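PDB 2DWC: 433aa long hypothetical phosphoribosylglycinamide formyl transferase, which is a hypothetical protein of the ATP-grasp superfamily, probably related to the PurT family, that binds adenosine-5'-diphosphate. Local coordinates for residues Glu122-Thr127 / Asn290-Arg295; Arg265-Leu270 / Gly274-Glu279; Arg358-Val363 / Ser418-Gln423. All coordinates share one frame; numbering follows the deposited sequence.

Contact 1: residues Glu122-Thr127 / Asn290-Arg295. With ADP (adenosine-5'-diphosphate), chain H.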
loop_
_atom_site.group_PDB
_atom_site.type_symbol
_atom_site.label_atom_id
_atom_site.label_comp_id
_atom_site.label_asym_id
_atom_site.label_seq_id
_atom_site.Cartn_x
_atom_site.Cartn_y
_atom_site.Cartn_z
ATOM N N GLU B 122 -14.352 -28.349 -18.482
ATOM C CA GLU B 122 -15.366 -29.372 -18.232
ATOM C C GLU B 122 -15.479 -29.692 -16.738
ATOM O O GLU B 122 -16.567 -29.779 -16.184
ATOM C CB GLU B 122 -15.055 -30.657 -19.015
ATOM C CG GLU B 122 -16.105 -31.728 -18.743
ATOM C CD GLU B 122 -15.932 -32.961 -19.612
ATOM O OE1 GLU B 122 -16.828 -33.827 -19.584
ATOM O OE2 GLU B 122 -14.907 -33.054 -20.307
ATOM N N ARG B 123 -14.345 -29.871 -16.067
ATOM C CA ARG B 123 -14.414 -30.143 -14.647
ATOM C C ARG B 123 -15.108 -28.963 -13.933
ATOM O O ARG B 123 -15.910 -29.154 -13.029
ATOM C CB ARG B 123 -13.007 -30.358 -14.068
ATOM C CG ARG B 123 -12.277 -31.587 -14.627
ATOM C CD ARG B 123 -11.041 -31.950 -13.780
ATOM N NE ARG B 123 -9.914 -31.026 -13.955
ATOM C CZ ARG B 123 -8.818 -31.300 -14.665
ATOM N NH1 ARG B 123 -8.699 -32.477 -15.271
ATOM N NH2 ARG B 123 -7.832 -30.409 -14.764
ATOM N N LEU B 124 -14.799 -27.751 -14.364
ATOM C CA LEU B 124 -15.376 -26.566 -13.737
ATOM C C LEU B 124 -16.877 -26.452 -13.991
ATOM O O LEU B 124 -17.662 -26.284 -13.060
ATOM C CB LEU B 124 -14.692 -25.310 -14.259
ATOM C CG LEU B 124 -15.156 -24.020 -13.585
ATOM C CD1 LEU B 124 -15.022 -24.172 -12.061
ATOM C CD2 LEU B 124 -14.326 -22.854 -14.123
ATOM N N ARG B 125 -17.260 -26.534 -15.262
ATOM C CA ARG B 125 -18.675 -26.415 -15.606
ATOM C C ARG B 125 -19.484 -27.491 -14.898
ATOM O O ARG B 125 -20.544 -27.214 -14.332
ATOM C CB ARG B 125 -18.865 -26.487 -17.132
ATOM C CG ARG B 125 -20.335 -26.299 -17.604
ATOM C CD ARG B 125 -21.058 -25.086 -16.980
ATOM N NE ARG B 125 -20.429 -23.783 -17.285
ATOM C CZ ARG B 125 -20.842 -22.945 -18.226
ATOM N NH1 ARG B 125 -21.884 -23.258 -18.984
ATOM N NH2 ARG B 125 -20.242 -21.768 -18.375
ATOM N N GLU B 126 -19.000 -28.730 -14.893
ATOM C CA GLU B 126 -19.753 -29.779 -14.213
ATOM C C GLU B 126 -19.839 -29.527 -12.711
ATOM O O GLU B 126 -20.830 -29.870 -12.064
ATOM C CB GLU B 126 -19.126 -31.149 -14.508
ATOM C CG GLU B 126 -19.254 -31.556 -15.992
ATOM C CD GLU B 126 -20.686 -31.377 -16.520
ATOM O OE1 GLU B 126 -20.902 -30.534 -17.423
ATOM O OE2 GLU B 126 -21.591 -32.066 -16.013
ATOM N N THR B 127 -18.796 -28.916 -12.145
ATOM C CA THR B 127 -18.829 -28.605 -10.722
ATOM C C THR B 127 -19.928 -27.571 -10.464
ATOM O O THR B 127 -20.685 -27.690 -9.497
ATOM C CB THR B 127 -17.439 -28.072 -10.238
ATOM O OG1 THR B 127 -16.464 -29.114 -10.401
ATOM C CG2 THR B 127 -17.482 -27.657 -8.759
ATOM N N ASN B 290 -20.419 -17.988 -14.821
ATOM C CA ASN B 290 -19.631 -18.251 -15.998
ATOM C C ASN B 290 -18.457 -19.139 -15.631
ATOM O O ASN B 290 -18.374 -20.269 -16.075
ATOM C CB ASN B 290 -19.177 -16.927 -16.616
ATOM C CG ASN B 290 -18.181 -17.113 -17.740
ATOM O OD1 ASN B 290 -18.181 -18.133 -18.419
ATOM N ND2 ASN B 290 -17.342 -16.097 -17.960
ATOM N N GLU B 291 -17.544 -18.630 -14.810
ATOM C CA GLU B 291 -16.410 -19.461 -14.412
ATOM C C GLU B 291 -15.874 -18.889 -13.095
ATOM O O GLU B 291 -16.483 -18.015 -12.519
ATOM C CB GLU B 291 -15.345 -19.428 -15.503
ATOM C CG GLU B 291 -14.730 -18.054 -15.712
ATOM C CD GLU B 291 -13.800 -18.019 -16.910
ATOM O OE1 GLU B 291 -13.312 -19.096 -17.305
ATOM O OE2 GLU B 291 -13.544 -16.919 -17.441
ATOM N N VAL B 292 -14.755 -19.395 -12.596
ATOM C CA VAL B 292 -14.248 -18.859 -11.333
ATOM C C VAL B 292 -12.729 -19.015 -11.251
ATOM O O VAL B 292 -12.172 -20.006 -11.730
ATOM C CB VAL B 292 -14.947 -19.572 -10.127
ATOM C CG1 VAL B 292 -14.970 -21.035 -10.358
ATOM C CG2 VAL B 292 -14.213 -19.282 -8.800
ATOM N N SER B 293 -12.066 -18.013 -10.694
ATOM C CA SER B 293 -10.613 -18.117 -10.507
ATOM C C SER B 293 -10.447 -18.283 -9.001
ATOM O O SER B 293 -10.944 -17.475 -8.223
ATOM C CB SER B 293 -9.900 -16.852 -10.977
ATOM O OG SER B 293 -8.524 -17.137 -11.047
ATOM N N PRO B 294 -9.756 -19.356 -8.556
ATOM C CA PRO B 294 -9.581 -19.579 -7.120
ATOM C C PRO B 294 -8.417 -18.789 -6.511
ATOM O O PRO B 294 -7.585 -19.354 -5.798
ATOM C CB PRO B 294 -9.384 -21.093 -7.050
ATOM C CG PRO B 294 -8.532 -21.338 -8.261
ATOM C CD PRO B 294 -9.152 -20.459 -9.332
ATOM N N ARG B 295 -8.425 -17.484 -6.765
ATOM C CA ARG B 295 -7.360 -16.594 -6.289
ATOM C C ARG B 295 -7.728 -15.201 -6.707
ATOM O O ARG B 295 -8.677 -15.010 -7.474
ATOM C CB ARG B 295 -6.037 -17.003 -6.989
ATOM C CG ARG B 295 -6.072 -17.062 -8.534
ATOM C CD ARG B 295 -4.714 -17.664 -9.048
ATOM N NE ARG B 295 -4.968 -18.704 -10.022
ATOM C CZ ARG B 295 -4.969 -20.026 -9.810
ATOM N NH1 ARG B 295 -4.701 -20.630 -8.615
ATOM N NH2 ARG B 295 -5.313 -20.769 -10.840
HETATM P PB ADP H . -11.580 -16.837 -20.515
HETATM O O1B ADP H . -10.963 -16.952 -19.175
HETATM O O2B ADP H . -11.617 -15.446 -21.329
HETATM O O3B ADP H . -11.788 -18.117 -21.468
HETATM P PA ADP H . -14.308 -17.079 -21.119
HETATM O O1A ADP H . -13.809 -17.671 -22.381
HETATM O O2A ADP H . -15.303 -18.086 -20.357
HETATM O O3A ADP H . -13.126 -16.753 -20.076
HETATM O "O5'" ADP H . -15.110 -15.710 -21.372
HETATM C "C5'" ADP H . -14.471 -14.607 -22.020
HETATM C "C4'" ADP H . -15.541 -13.609 -22.460
HETATM O "O4'" ADP H . -16.286 -14.076 -23.597
HETATM C "C3'" ADP H . -16.577 -13.460 -21.348
HETATM O "O3'" ADP H . -16.076 -12.553 -20.362
HETATM C "C2'" ADP H . -17.670 -12.784 -22.171
HETATM O "O2'" ADP H . -17.254 -11.460 -22.515
HETATM C "C1'" ADP H . -17.656 -13.668 -23.419
HETATM N N9 ADP H . -18.460 -14.895 -23.212
HETATM C C8 ADP H . -18.005 -16.083 -22.828
HETATM N N7 ADP H . -19.017 -16.951 -22.773
HETATM C C5 ADP H . -20.119 -16.310 -23.131
HETATM C C6 ADP H . -21.459 -16.673 -23.253
HETATM N N6 ADP H . -21.840 -17.927 -23.033
HETATM N N1 ADP H . -22.349 -15.743 -23.629
HETATM C C2 ADP H . -21.978 -14.503 -23.887
HETATM N N3 ADP H . -20.714 -14.124 -23.785
HETATM C C4 ADP H . -19.771 -14.996 -23.411
HETATM O O HOH W 1 -18.046 -22.992 -16.051
HETATM O O HOH W 2 -20.352 -19.208 -19.547
#

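Contact 2: residues Arg265-Leu270 / Gly274-Glu279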
loop_
_atom_site.group_PDB
_atom_site.type_symbol
_atom_site.label_atom_id
_atom_site.label_comp_id
_atom_site.label_asym_id
_atom_site.label_seq_id
_atom_site.Cartn_x
_atom_site.Cartn_y
_atom_site.Cartn_z
ATOM N N ARG B 265 -22.703 -20.636 -3.239
ATOM C CA ARG B 265 -22.880 -22.050 -3.607
ATOM C C ARG B 265 -21.596 -22.577 -4.252
ATOM O O ARG B 265 -21.199 -23.708 -4.004
ATOM C CB ARG B 265 -24.050 -22.203 -4.578
ATOM C CG ARG B 265 -25.420 -22.269 -3.888
ATOM C CD ARG B 265 -26.503 -22.423 -4.943
ATOM N NE ARG B 265 -27.802 -22.779 -4.397
ATOM C CZ ARG B 265 -28.056 -23.906 -3.745
ATOM N NH1 ARG B 265 -27.088 -24.802 -3.541
ATOM N NH2 ARG B 265 -29.290 -24.146 -3.318
ATOM N N ILE B 266 -20.933 -21.732 -5.032
ATOM C CA ILE B 266 -19.702 -22.153 -5.701
ATOM C C ILE B 266 -18.541 -22.269 -4.716
ATOM O O ILE B 266 -17.831 -23.269 -4.703
ATOM C CB ILE B 266 -19.330 -21.190 -6.821
ATOM C CG1 ILE B 266 -20.316 -21.383 -7.989
ATOM C CG2 ILE B 266 -17.868 -21.456 -7.300
ATOM C CD1 ILE B 266 -20.318 -20.220 -9.006
ATOM N N THR B 267 -18.338 -21.243 -3.902
ATOM C CA THR B 267 -17.212 -21.330 -2.968
ATOM C C THR B 267 -17.416 -22.387 -1.883
ATOM O O THR B 267 -16.447 -22.976 -1.411
ATOM C CB THR B 267 -16.862 -19.940 -2.366
ATOM O OG1 THR B 267 -17.963 -19.443 -1.609
ATOM C CG2 THR B 267 -16.523 -18.948 -3.508
ATOM N N ASP B 268 -18.662 -22.648 -1.469
ATOM C CA ASP B 268 -18.895 -23.719 -0.481
ATOM C C ASP B 268 -18.420 -25.056 -1.092
ATOM O O ASP B 268 -17.919 -25.934 -0.370
ATOM C CB ASP B 268 -20.399 -23.844 -0.162
ATOM C CG ASP B 268 -20.887 -22.800 0.825
ATOM O OD1 ASP B 268 -22.129 -22.709 0.982
ATOM O OD2 ASP B 268 -20.067 -22.064 1.443
ATOM N N VAL B 269 -18.622 -25.245 -2.396
ATOM C CA VAL B 269 -18.142 -26.477 -3.031
ATOM C C VAL B 269 -16.603 -26.505 -3.185
ATOM O O VAL B 269 -15.963 -27.534 -2.926
ATOM C CB VAL B 269 -18.770 -26.673 -4.416
ATOM C CG1 VAL B 269 -18.097 -27.850 -5.137
ATOM C CG2 VAL B 269 -20.291 -26.952 -4.255
ATOM N N LEU B 270 -16.005 -25.393 -3.616
ATOM C CA LEU B 270 -14.550 -25.405 -3.808
ATOM C C LEU B 270 -13.809 -25.525 -2.475
ATOM O O LEU B 270 -12.792 -26.213 -2.402
ATOM C CB LEU B 270 -14.093 -24.165 -4.622
ATOM C CG LEU B 270 -14.664 -24.125 -6.050
ATOM C CD1 LEU B 270 -14.241 -22.821 -6.720
ATOM C CD2 LEU B 270 -14.157 -25.354 -6.873
ATOM N N GLY B 274 -9.326 -18.356 1.300
ATOM C CA GLY B 274 -8.800 -17.454 0.284
ATOM C C GLY B 274 -9.884 -16.714 -0.478
ATOM O O GLY B 274 -11.084 -16.974 -0.308
ATOM N N ILE B 275 -9.472 -15.757 -1.289
ATOM C CA ILE B 275 -10.454 -15.041 -2.098
ATOM C C ILE B 275 -10.624 -15.765 -3.445
ATOM O O ILE B 275 -9.684 -16.394 -3.957
ATOM C CB ILE B 275 -10.027 -13.577 -2.243
ATOM C CG1 ILE B 275 -11.287 -12.718 -2.450
ATOM C CG2 ILE B 275 -9.052 -13.429 -3.339
ATOM C CD1 ILE B 275 -11.055 -11.342 -2.028
ATOM N N PHE B 276 -11.826 -15.656 -4.021
ATOM C CA PHE B 276 -12.160 -16.292 -5.281
ATOM C C PHE B 276 -12.711 -15.214 -6.205
ATOM O O PHE B 276 -13.400 -14.314 -5.745
ATOM C CB PHE B 276 -13.293 -17.337 -5.067
ATOM C CG PHE B 276 -12.876 -18.557 -4.288
ATOM C CD1 PHE B 276 -12.718 -18.501 -2.907
ATOM C CD2 PHE B 276 -12.631 -19.762 -4.938
ATOM C CE1 PHE B 276 -12.311 -19.641 -2.177
ATOM C CE2 PHE B 276 -12.228 -20.921 -4.210
ATOM C CZ PHE B 276 -12.071 -20.842 -2.835
ATOM N N GLY B 277 -12.413 -15.295 -7.491
ATOM C CA GLY B 277 -12.978 -14.319 -8.409
ATOM C C GLY B 277 -14.083 -15.094 -9.151
ATOM O O GLY B 277 -13.830 -15.790 -10.141
ATOM N N VAL B 278 -15.320 -15.004 -8.651
ATOM C CA VAL B 278 -16.413 -15.710 -9.336
ATOM C C VAL B 278 -16.986 -14.822 -10.434
ATOM O O VAL B 278 -17.521 -13.749 -10.156
ATOM C CB VAL B 278 -17.518 -16.077 -8.317
ATOM C CG1 VAL B 278 -18.567 -16.951 -9.022
ATOM C CG2 VAL B 278 -16.887 -16.796 -7.095
ATOM N N GLU B 279 -16.918 -15.298 -11.680
ATOM C CA GLU B 279 -17.347 -14.534 -12.840
ATOM C C GLU B 279 -18.798 -14.846 -13.167
ATOM O O GLU B 279 -19.150 -16.005 -13.246
ATOM C CB GLU B 279 -16.472 -14.899 -14.034
ATOM C CG GLU B 279 -15.010 -14.411 -13.930
ATOM C CD GLU B 279 -14.943 -12.908 -13.740
ATOM O OE1 GLU B 279 -15.703 -12.184 -14.432
ATOM O OE2 GLU B 279 -14.131 -12.454 -12.901
#

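Contact 3: residues Arg358-Val363 / Ser418-Gln423. With SO4 (sulfate ion), chain G.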
loop_
_atom_site.group_PDB
_atom_site.type_symbol
_atom_site.label_atom_id
_atom_site.label_comp_id
_atom_site.label_asym_id
_atom_site.label_seq_id
_atom_site.Cartn_x
_atom_site.Cartn_y
_atom_site.Cartn_z
ATOM N N ARG B 358 9.582 2.637 -20.460
ATOM C CA ARG B 358 9.550 3.953 -19.839
ATOM C C ARG B 358 8.169 4.523 -20.207
ATOM O O ARG B 358 7.559 4.150 -21.238
ATOM C CB ARG B 358 10.716 4.871 -20.281
ATOM C CG ARG B 358 11.094 4.933 -21.675
ATOM C CD ARG B 358 12.270 5.937 -21.754
ATOM N NE ARG B 358 13.560 5.338 -21.428
ATOM C CZ ARG B 358 14.649 6.021 -21.059
ATOM N NH1 ARG B 358 14.614 7.353 -20.948
ATOM N NH2 ARG B 358 15.798 5.393 -20.820
ATOM N N PHE B 359 7.668 5.369 -19.327
ATOM C CA PHE B 359 6.315 5.891 -19.463
ATOM C C PHE B 359 6.350 7.387 -19.462
ATOM O O PHE B 359 6.991 7.986 -18.594
ATOM C CB PHE B 359 5.504 5.434 -18.247
ATOM C CG PHE B 359 5.546 3.967 -18.000
ATOM C CD1 PHE B 359 6.566 3.389 -17.234
ATOM C CD2 PHE B 359 4.590 3.138 -18.591
ATOM C CE1 PHE B 359 6.622 2.010 -17.070
ATOM C CE2 PHE B 359 4.656 1.752 -18.431
ATOM C CZ PHE B 359 5.699 1.201 -17.655
ATOM N N ARG B 360 5.665 8.032 -20.400
ATOM C CA ARG B 360 5.654 9.495 -20.326
ATOM C C ARG B 360 4.224 10.004 -20.362
ATOM O O ARG B 360 3.292 9.244 -20.527
ATOM C CB ARG B 360 6.491 10.152 -21.431
ATOM C CG ARG B 360 5.902 10.018 -22.820
ATOM C CD ARG B 360 6.778 10.804 -23.813
ATOM N NE ARG B 360 6.187 10.738 -25.147
ATOM C CZ ARG B 360 6.766 11.169 -26.268
ATOM N NH1 ARG B 360 7.988 11.721 -26.251
ATOM N NH2 ARG B 360 6.112 11.031 -27.420
ATOM N N GLY B 361 4.081 11.307 -20.224
ATOM C CA GLY B 361 2.737 11.884 -20.149
ATOM C C GLY B 361 2.330 12.082 -18.704
ATOM O O GLY B 361 1.176 12.456 -18.417
ATOM N N LEU B 362 3.283 11.914 -17.761
ATOM C CA LEU B 362 2.960 12.011 -16.333
ATOM C C LEU B 362 2.614 13.385 -15.799
ATOM O O LEU B 362 1.917 13.485 -14.801
ATOM C CB LEU B 362 4.116 11.391 -15.459
ATOM C CG LEU B 362 4.436 9.950 -15.877
ATOM C CD1 LEU B 362 5.670 9.434 -15.045
ATOM C CD2 LEU B 362 3.193 9.043 -15.666
ATOM N N VAL B 363 3.116 14.455 -16.428
ATOM C CA VAL B 363 2.742 15.781 -15.908
ATOM C C VAL B 363 1.216 15.908 -16.011
ATOM O O VAL B 363 0.530 16.266 -15.037
ATOM C CB VAL B 363 3.409 16.923 -16.705
ATOM C CG1 VAL B 363 2.829 18.278 -16.210
ATOM C CG2 VAL B 363 4.923 16.927 -16.406
ATOM N N SER B 418 12.460 0.985 -29.075
ATOM C CA SER B 418 11.197 1.252 -29.756
ATOM C C SER B 418 10.939 2.737 -29.688
ATOM O O SER B 418 11.657 3.470 -29.000
ATOM C CB SER B 418 10.026 0.528 -29.096
ATOM O OG SER B 418 9.431 1.354 -28.097
ATOM N N ASP B 419 9.924 3.195 -30.416
ATOM C CA ASP B 419 9.578 4.604 -30.358
ATOM C C ASP B 419 8.402 4.676 -29.411
ATOM O O ASP B 419 7.897 3.649 -28.969
ATOM C CB ASP B 419 9.148 5.137 -31.733
ATOM C CG ASP B 419 10.292 5.165 -32.740
ATOM O OD1 ASP B 419 11.429 5.547 -32.360
ATOM O OD2 ASP B 419 10.042 4.816 -33.914
ATOM N N TRP B 420 7.971 5.896 -29.111
ATOM C CA TRP B 420 6.842 6.117 -28.222
ATOM C C TRP B 420 5.496 5.748 -28.876
ATOM O O TRP B 420 5.274 6.014 -30.054
ATOM C CB TRP B 420 6.843 7.580 -27.795
ATOM C CG TRP B 420 8.030 7.956 -26.947
ATOM C CD1 TRP B 420 9.152 8.642 -27.330
ATOM C CD2 TRP B 420 8.154 7.738 -25.536
ATOM N NE1 TRP B 420 9.963 8.884 -26.228
ATOM C CE2 TRP B 420 9.370 8.336 -25.116
ATOM C CE3 TRP B 420 7.348 7.097 -24.583
ATOM C CZ2 TRP B 420 9.793 8.312 -23.767
ATOM C CZ3 TRP B 420 7.772 7.078 -23.253
ATOM C CH2 TRP B 420 8.972 7.676 -22.863
ATOM N N HIS B 421 4.603 5.137 -28.102
ATOM C CA HIS B 421 3.285 4.716 -28.594
ATOM C C HIS B 421 2.212 5.030 -27.554
ATOM O O HIS B 421 2.431 4.828 -26.354
ATOM C CB HIS B 421 3.264 3.203 -28.889
ATOM C CG HIS B 421 3.938 2.817 -30.171
ATOM N ND1 HIS B 421 5.309 2.786 -30.318
ATOM C CD2 HIS B 421 3.425 2.440 -31.368
ATOM C CE1 HIS B 421 5.613 2.407 -31.548
ATOM N NE2 HIS B 421 4.488 2.190 -32.205
ATOM N N ASP B 422 1.053 5.500 -28.016
ATOM C CA ASP B 422 -0.059 5.850 -27.138
ATOM C C ASP B 422 -0.756 4.634 -26.531
ATOM O O ASP B 422 -0.633 3.514 -27.047
ATOM C CB ASP B 422 -1.076 6.694 -27.902
ATOM C CG ASP B 422 -1.492 6.050 -29.213
ATOM O OD1 ASP B 422 -1.817 4.836 -29.206
ATOM O OD2 ASP B 422 -1.492 6.757 -30.246
ATOM N N GLN B 423 -1.491 4.879 -25.439
ATOM C CA GLN B 423 -2.228 3.851 -24.685
ATOM C C GLN B 423 -1.323 3.036 -23.730
ATOM O O GLN B 423 -0.111 3.349 -23.666
ATOM C CB GLN B 423 -2.961 2.909 -25.649
ATOM C CG GLN B 423 -4.120 3.550 -26.400
ATOM C CD GLN B 423 -4.747 2.599 -27.401
ATOM O OE1 GLN B 423 -4.169 2.311 -28.452
ATOM N NE2 GLN B 423 -5.935 2.091 -27.072
HETATM S S SO4 G . 13.236 10.293 -25.389
HETATM O O1 SO4 G . 14.186 9.802 -26.440
HETATM O O2 SO4 G . 11.985 10.805 -26.039
HETATM O O3 SO4 G . 12.897 9.169 -24.454
HETATM O O4 SO4 G . 13.882 11.397 -24.605
#

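Contact 1: residues Glu122-Thr127 / Asn290-Arg295
Arg-125 and Leu-124, neighbours on helix 121-132, meet strand 286-293 in two different ways. The guanidinium of Arg-125 gives its NH2 to the backbone O of Asn-290 in a weak bond, 3.3 Å long with an N-H...O angle of 156°. Two waters lying in the guanidinium plane strengthen this link: one accepts from NE of Arg-125 and donates to O of Asn-290, while the other accepts from NH2 of Arg-125 and donates to OD1 of Asn-290, 2.7 Å away. The arginine chain bends at chi2 and chi3, and the guanidinium plane stands 81° from the side-chain amide of Asn-290. Leu-124 supplies the apolar half: its CD1 packs on CG1 of Val-292 at 3.6 Å, and its CD2 touches CB of Glu-291 at 3.8 Å. The strand belongs to the ATP-grasp domain, and Asn-290 and Glu-291 form a classic beta bulge, both facing Glu-279 on strand 274-283. Both are part of the adenosine-5'-diphosphate pocket, where OE2 of Glu-291 comes within 2.7 Å of the ligand O3A and OD1 of Asn-290 within 3.5 Å of its O2A. Further out, Ser-137 is hydrogen-bonded to NH1 of Arg-125 and thereby helps fix the rotation of the guanidinium. Ile-117 of helix 112-118 also touches Leu-124. Arg-121, which is hydrogen-bonded to the ligand, forms a long, weak ion pair with Glu-291.

Contact 2: residues Arg265-Leu270 / Gly274-Glu279
A helix followed by a strand after a short turn, within the ATP-grasp domain, brings Phe-276 and Val-278 of strand 274-283 under helix 253-270. The methyl CG2 of Thr-267 sits over one face of the Phe-276 ring as a CH-pi contact, 4.1 Å from the ring centroid and 26° off the normal. With chi1 at 63°, OG1 of Thr-267 lies between the backbone N and the carbonyl carbon, where it bonds to O of Ala-263 one turn back; this leaves the methyl to face the ring. Leu-270 meets the same ring obliquely, its CD1 lying 3.7 Å from CE2 of Phe-276. One helical turn earlier, CD1 of Ile-266 packs against CG1 of Val-278, also at 3.7 Å, while CG2 of Val-278 lies a looser 4.2 Å from CG2 of Thr-267. The touching residues are all buried, and the interface between the segments is apolar. Val-292 of strand 286-293 adds to the packing from the next strand, touching both Leu-270 and Val-278, and Ile-266 reaches Leu-128 and Ala-132 of helix 121-132. Alternate residues of the strand, Phe-276 and Val-278, face the helix while Ile-275 and Glu-279 point away, the pattern typical of a helix packed on one face of a beta-sheet.

Contact 3: residues Arg358-Val363 / Ser418-Gln423
Arg-360 lies flat on Trp-420, its guanidinium plane only 5° from that of the indole. Its CZ sits 3.6 Å from the centroid of the five-membered ring of Trp-420, a cation-pi stack over the face, while CD of the same arginine is placed over the six-membered ring as a CH-pi contact. A chain extended from CG to NE lays the arginine along the length of the indole. NH1 of Arg-360 and NE1 of Trp-420 are both donors, so their nearness reflects stacking. Arg-358 is turned quite differently: its guanidinium stands 78° from the ring plane, and its side chain touches the ring through the aliphatic part, CG lying 3.7 Å from CH2 of Trp-420. At the edge of the indole, NE1 of Trp-420 donates to O2 of a sulfate ion at 2.8 Å. That anion, probably from the crystallisation liquor, is also bound by Arg-414. NH2 of Arg-360 forms a salt bridge with Glu-412, which probably helps hold the guanidinium in its stacked position. Both Glu-412 and Arg-414 lie on strand 412-414, the middle strand of a small antiparallel sheet, between strand 358-360 and the weakly bonded strand 421-422; Trp-420 and Arg-360 thus meet across that middle strand. The sheet runs on into the second subunit, a strand of which pairs with Phe-359 and Arg-360.

How the contacts relate
After the N-terminal parallel sheet and its helices, the chain reaches helix 121-132; 162 residues separate 122-127 from 290-295, whose meeting closes the long loop of contact 1. Nested inside that loop is contact 2, a short closure of three intervening residues. The two adjoin, with centres about 9 Å apart: strands 274-283 and 286-293 are sheet neighbours, and Thr-127 packs on Val-269, so the two contacts touch through both their strands and their helices. Contact 3 follows in series, closing a 54-residue loop near the C terminus. Its centre is about 38 Å from that of contact 1, on the opposite side of the chain's centre, where it ties Trp-420, close to the end of the model, to strand 358-360 at the subunit interface.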